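Local coordinates for succinylglutamate desuccinylase (PDB 1YW4), which probably hydrolyses N-succinylglutamate to succinate and glutamate, the last step of arginine degradation by the AST pathway, using one zinc ion per subunit, at residues 158-163 against 280-285; 192-195 against 199-202. One frame throughout, in Å; residues are numbered along the deposited sequence.

Contact 1. Residues 158-163 against 280-285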
loop_
_atom_site.group_PDB
_atom_site.type_symbol
_atom_site.label_atom_id
_atom_site.label_comp_id
_atom_site.label_asym_id
_atom_site.label_seq_id
_atom_site.Cartn_x
_atom_site.Cartn_y
_atom_site.Cartn_z
ATOM N N GLU A 158 -18.270 -11.680 -4.363
ATOM C CA GLU A 158 -19.061 -12.192 -5.479
ATOM C C GLU A 158 -18.718 -11.523 -6.804
ATOM O O GLU A 158 -18.215 -12.160 -7.726
ATOM C CB GLU A 158 -20.551 -11.986 -5.182
ATOM C CG GLU A 158 -21.371 -13.260 -5.089
ATOM C CD GLU A 158 -21.725 -13.831 -6.446
ATOM O OE1 GLU A 158 -22.444 -13.142 -7.203
ATOM O OE2 GLU A 158 -21.291 -14.965 -6.752
ATOM N N LYS A 159 -18.992 -10.230 -6.885
ATOM C CA LYS A 159 -18.723 -9.479 -8.093
ATOM C C LYS A 159 -17.584 -8.500 -7.849
ATOM O O LYS A 159 -17.627 -7.716 -6.900
ATOM C CB LYS A 159 -19.994 -8.746 -8.515
ATOM C CG LYS A 159 -21.162 -9.694 -8.780
ATOM C CD LYS A 159 -22.475 -8.952 -8.910
ATOM C CE LYS A 159 -22.848 -8.271 -7.607
ATOM N NZ LYS A 159 -24.088 -7.448 -7.735
ATOM N N PHE A 160 -16.549 -8.561 -8.684
ATOM C CA PHE A 160 -15.433 -7.647 -8.522
ATOM C C PHE A 160 -14.840 -7.214 -9.854
ATOM O O PHE A 160 -15.111 -7.812 -10.896
ATOM C CB PHE A 160 -14.365 -8.255 -7.595
ATOM C CG PHE A 160 -13.616 -9.428 -8.179
ATOM C CD1 PHE A 160 -12.447 -9.232 -8.903
ATOM C CD2 PHE A 160 -14.082 -10.734 -8.000
ATOM C CE1 PHE A 160 -11.750 -10.317 -9.443
ATOM C CE2 PHE A 160 -13.396 -11.822 -8.536
ATOM C CZ PHE A 160 -12.229 -11.613 -9.258
ATOM N N ALA A 161 -14.052 -6.148 -9.817
ATOM C CA ALA A 161 -13.443 -5.629 -11.025
ATOM C C ALA A 161 -11.929 -5.619 -10.926
ATOM O O ALA A 161 -11.361 -5.593 -9.834
ATOM C CB ALA A 161 -13.953 -4.218 -11.300
ATOM N N ILE A 162 -11.290 -5.642 -12.088
ATOM C CA ILE A 162 -9.842 -5.594 -12.185
ATOM C C ILE A 162 -9.531 -4.294 -12.911
ATOM O O ILE A 162 -10.015 -4.074 -14.024
ATOM C CB ILE A 162 -9.279 -6.749 -13.033
ATOM C CG1 ILE A 162 -9.848 -8.089 -12.551
ATOM C CG2 ILE A 162 -7.765 -6.726 -12.976
ATOM C CD1 ILE A 162 -9.554 -8.423 -11.107
ATOM N N TYR A 163 -8.746 -3.430 -12.274
ATOM C CA TYR A 163 -8.369 -2.144 -12.855
ATOM C C TYR A 163 -6.976 -2.295 -13.456
ATOM O O TYR A 163 -5.997 -2.510 -12.740
ATOM C CB TYR A 163 -8.363 -1.064 -11.766
ATOM C CG TYR A 163 -8.686 0.346 -12.237
ATOM C CD1 TYR A 163 -9.493 1.182 -11.463
ATOM C CD2 TYR A 163 -8.170 0.856 -13.434
ATOM C CE1 TYR A 163 -9.784 2.486 -11.860
ATOM C CE2 TYR A 163 -8.455 2.167 -13.842
ATOM C CZ TYR A 163 -9.262 2.972 -13.050
ATOM O OH TYR A 163 -9.555 4.258 -13.435
ATOM N N GLU A 280 -12.059 -20.054 -2.212
ATOM C CA GLU A 280 -12.575 -18.899 -2.947
ATOM C C GLU A 280 -11.535 -17.798 -3.114
ATOM O O GLU A 280 -10.621 -17.663 -2.299
ATOM C CB GLU A 280 -13.802 -18.315 -2.235
ATOM C CG GLU A 280 -15.048 -19.185 -2.309
ATOM C CD GLU A 280 -16.240 -18.578 -1.596
ATOM O OE1 GLU A 280 -17.343 -19.154 -1.700
ATOM O OE2 GLU A 280 -16.084 -17.532 -0.929
ATOM N N ASN A 281 -11.680 -17.009 -4.176
ATOM C CA ASN A 281 -10.761 -15.907 -4.413
ATOM C C ASN A 281 -10.981 -14.852 -3.335
ATOM O O ASN A 281 -12.099 -14.678 -2.839
ATOM C CB ASN A 281 -10.992 -15.262 -5.786
ATOM C CG ASN A 281 -10.452 -16.097 -6.926
ATOM O OD1 ASN A 281 -9.285 -16.497 -6.920
ATOM N ND2 ASN A 281 -11.299 -16.355 -7.927
ATOM N N PHE A 282 -9.903 -14.152 -2.996
ATOM C CA PHE A 282 -9.906 -13.098 -1.985
ATOM C C PHE A 282 -10.084 -13.645 -0.577
ATOM O O PHE A 282 -10.465 -12.915 0.336
ATOM C CB PHE A 282 -10.988 -12.061 -2.297
ATOM C CG PHE A 282 -10.703 -11.242 -3.528
ATOM C CD1 PHE A 282 -9.658 -10.319 -3.543
ATOM C CD2 PHE A 282 -11.474 -11.401 -4.677
ATOM C CE1 PHE A 282 -9.386 -9.566 -4.690
ATOM C CE2 PHE A 282 -11.210 -10.655 -5.825
ATOM C CZ PHE A 282 -10.167 -9.736 -5.835
ATOM N N THR A 283 -9.812 -14.935 -0.401
ATOM C CA THR A 283 -9.923 -15.536 0.923
ATOM C C THR A 283 -8.858 -14.905 1.818
ATOM O O THR A 283 -7.679 -14.893 1.469
ATOM C CB THR A 283 -9.693 -17.057 0.882
ATOM O OG1 THR A 283 -10.792 -17.689 0.217
ATOM C CG2 THR A 283 -9.569 -17.615 2.290
ATOM N N LEU A 284 -9.287 -14.385 2.967
ATOM C CA LEU A 284 -8.399 -13.737 3.930
ATOM C C LEU A 284 -7.410 -14.713 4.572
ATOM O O LEU A 284 -7.794 -15.796 5.020
ATOM C CB LEU A 284 -9.225 -13.065 5.036
ATOM C CG LEU A 284 -8.475 -12.242 6.094
ATOM C CD1 LEU A 284 -8.203 -10.841 5.549
ATOM C CD2 LEU A 284 -9.316 -12.141 7.380
ATOM N N LEU A 285 -6.138 -14.324 4.614
ATOM C CA LEU A 285 -5.096 -15.155 5.211
ATOM C C LEU A 285 -4.736 -14.613 6.598
ATOM O O LEU A 285 -4.125 -13.560 6.721
ATOM C CB LEU A 285 -3.852 -15.172 4.319
ATOM C CG LEU A 285 -3.866 -15.951 2.992
ATOM C CD1 LEU A 285 -5.227 -16.597 2.724
ATOM C CD2 LEU A 285 -3.490 -15.000 1.879
#

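Contact 2. Residues 192-195 against 199-202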
loop_
_atom_site.group_PDB
_atom_site.type_symbol
_atom_site.label_atom_id
_atom_site.label_comp_id
_atom_site.label_asym_id
_atom_site.label_seq_id
_atom_site.Cartn_x
_atom_site.Cartn_y
_atom_site.Cartn_z
ATOM N N THR A 192 -0.653 -3.587 -10.871
ATOM C CA THR A 192 0.547 -2.778 -10.690
ATOM C C THR A 192 1.580 -3.019 -11.781
ATOM O O THR A 192 2.674 -2.457 -11.753
ATOM C CB THR A 192 1.188 -3.043 -9.315
ATOM O OG1 THR A 192 1.307 -4.454 -9.106
ATOM C CG2 THR A 192 0.337 -2.443 -8.213
ATOM N N GLN A 193 1.221 -3.858 -12.746
ATOM C CA GLN A 193 2.105 -4.166 -13.862
ATOM C C GLN A 193 1.272 -4.433 -15.112
ATOM O O GLN A 193 0.108 -4.828 -15.020
ATOM C CB GLN A 193 2.973 -5.392 -13.549
ATOM C CG GLN A 193 3.999 -5.190 -12.430
ATOM C CD GLN A 193 3.484 -5.599 -11.059
ATOM O OE1 GLN A 193 4.155 -5.394 -10.043
ATOM N NE2 GLN A 193 2.294 -6.189 -11.024
ATOM N N PRO A 194 1.856 -4.216 -16.300
ATOM C CA PRO A 194 1.137 -4.448 -17.555
ATOM C C PRO A 194 0.695 -5.901 -17.680
ATOM O O PRO A 194 1.372 -6.807 -17.183
ATOM C CB PRO A 194 2.164 -4.068 -18.619
ATOM C CG PRO A 194 3.472 -4.400 -17.951
ATOM C CD PRO A 194 3.256 -3.848 -16.560
ATOM N N ALA A 195 -0.446 -6.116 -18.335
ATOM C CA ALA A 195 -0.976 -7.461 -18.540
ATOM C C ALA A 195 -1.417 -7.625 -19.985
ATOM O O ALA A 195 -1.653 -6.646 -20.682
ATOM C CB ALA A 195 -2.155 -7.725 -17.602
ATOM N N SER A 199 -8.696 -5.492 -21.357
ATOM C CA SER A 199 -8.900 -4.230 -20.648
ATOM C C SER A 199 -7.600 -3.425 -20.503
ATOM O O SER A 199 -7.627 -2.195 -20.437
ATOM C CB SER A 199 -9.538 -4.462 -19.268
ATOM O OG SER A 199 -8.667 -5.140 -18.392
ATOM N N TYR A 200 -6.462 -4.108 -20.437
ATOM C CA TYR A 200 -5.198 -3.392 -20.340
ATOM C C TYR A 200 -4.939 -2.734 -21.700
ATOM O O TYR A 200 -4.600 -1.552 -21.772
ATOM C CB TYR A 200 -4.045 -4.343 -20.015
ATOM C CG TYR A 200 -2.713 -3.633 -20.008
ATOM C CD1 TYR A 200 -2.422 -2.684 -19.035
ATOM C CD2 TYR A 200 -1.773 -3.859 -21.013
ATOM C CE1 TYR A 200 -1.236 -1.971 -19.063
ATOM C CE2 TYR A 200 -0.582 -3.154 -21.053
ATOM C CZ TYR A 200 -0.322 -2.211 -20.074
ATOM O OH TYR A 200 0.848 -1.497 -20.098
ATOM N N PHE A 201 -5.111 -3.509 -22.773
ATOM C CA PHE A 201 -4.893 -3.001 -24.128
ATOM C C PHE A 201 -5.677 -1.724 -24.404
ATOM O O PHE A 201 -5.108 -0.730 -24.861
ATOM C CB PHE A 201 -5.275 -4.049 -25.185
ATOM C CG PHE A 201 -5.247 -3.512 -26.596
ATOM C CD1 PHE A 201 -4.031 -3.260 -27.238
ATOM C CD2 PHE A 201 -6.432 -3.170 -27.247
ATOM C CE1 PHE A 201 -3.996 -2.669 -28.505
ATOM C CE2 PHE A 201 -6.407 -2.577 -28.515
ATOM C CZ PHE A 201 -5.188 -2.325 -29.143
ATOM N N THR A 202 -6.979 -1.734 -24.129
ATOM C CA THR A 202 -7.786 -0.542 -24.399
ATOM C C THR A 202 -7.418 0.618 -23.478
ATOM O O THR A 202 -7.347 1.773 -23.910
ATOM C CB THR A 202 -9.308 -0.839 -24.306
ATOM O OG1 THR A 202 -9.621 -1.406 -23.031
ATOM C CG2 THR A 202 -9.724 -1.811 -25.409
#

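Contact 1. Residues 158-163 against 280-285
Phe160 and Phe282 meet as a T-shaped (edge-to-face) aromatic pair that bridges the two parts of an AspA/AstE enzyme: strand 160-163 belongs to the zinc-dependent catalytic domain, and the turn 280-283 to the barrel-sandwich hybrid region. Phe282 supplies the edge. Its CE2 stands 3.4 Å above the plane of the Phe160 ring, over the ring centre, and lies nearly equidistant from all six ring carbons. The planes are turned 83° against each other, so the slightly positive C-H rim of one ring points into the electron-rich face of the other. The centroids of the Phe160 and Phe282 rings are 4.7 Å apart. Phenylalanine suits both places, since each ring is buried and brings no polar atom that would need a partner.

On the catalytic side, Ile162 CD1 lies in plane at the edge of the Phe160 ring. The backbone of Phe160 is hydrogen-bonded to Glu214, the predicted active-site residue, whose side chain also touches this ring.

Phe282 is the third residue of a type II beta turn from Glu280 to Thr283, and its positive phi of 70° is what that position requires. Phe282 and Thr283 together face Ile308 in a G1 beta bulge, and the ring of Phe157 makes a second edge-to-face pair with Phe282. Asn281 OD1 accepts a hydrogen bond from Phe310 N. The backbone bond that closes the turn, Thr283 N to Glu280 O, is weak at 3.4 Å; Thr283 OG1 donates to that same Glu280 O, tilted 35° from the carbonyl plane.

Contact 2. Residues 192-195 against 199-202
Pro194 and Ala195 lie across one face of the Tyr200 ring, and the contact is carried by CH-pi and apolar interactions without a hydrogen bond between the two segments. In the CH-pi contact, Pro194 CA stands 3.9 Å from the centroid of the Tyr200 ring, 23° off the ring normal and displaced toward the phenol end. Alpha carbons of proline are good partners for such a face, because the neighbouring nitrogen and carbonyl leave their C-H slightly positive. The backbone N of Ala195 covers the middle of the same face, 3.7 Å above the plane of the Tyr200 ring. Alanine suits the spot, since its methyl is small and is not directed at the ring, and it is the main chain that covers the face.

Apolar contact comes from the ring of Pro194, whose CB lies 3.4 Å from Tyr200 CZ. Phe165 touches both Pro194 and Tyr200, adding a further aromatic neighbour.

This is a loop folding back on the start of the helix it leads into: 192-195 follows strand 187-190 in the catalytic domain, and helix 198-205 begins just three residues after Ala195. Tyr200 sits in the first turn, its CG anti to the backbone N (chi1 176°), which swings the ring from the helix toward the incoming chain.

Polar bonds hold Tyr200 from outside the two segments. Its phenol OH is hydrogen-bonded to His167 NE2, and its backbone N donates to Thr197 OG1 near the helix start.

In sequence, contact 2 is nested inside the long loop that contact 1 closes. In space their centres lie 18 Å apart, and although their nearest atoms approach to about 5 Å they do not touch. Contact 1 is nearer the active site: the Phe160 side chain is about 4 Å from that of the predicted catalytic Glu214 and about 9 Å from the zinc ion. In contact 2, the Ala195 side chain is about 13 Å from the metal. Strand 209-215, which carries Glu214, connects the two, since its Thr212 is hydrogen-bonded to the backbone of Ile162 and, through OG1, to Ser199 OG.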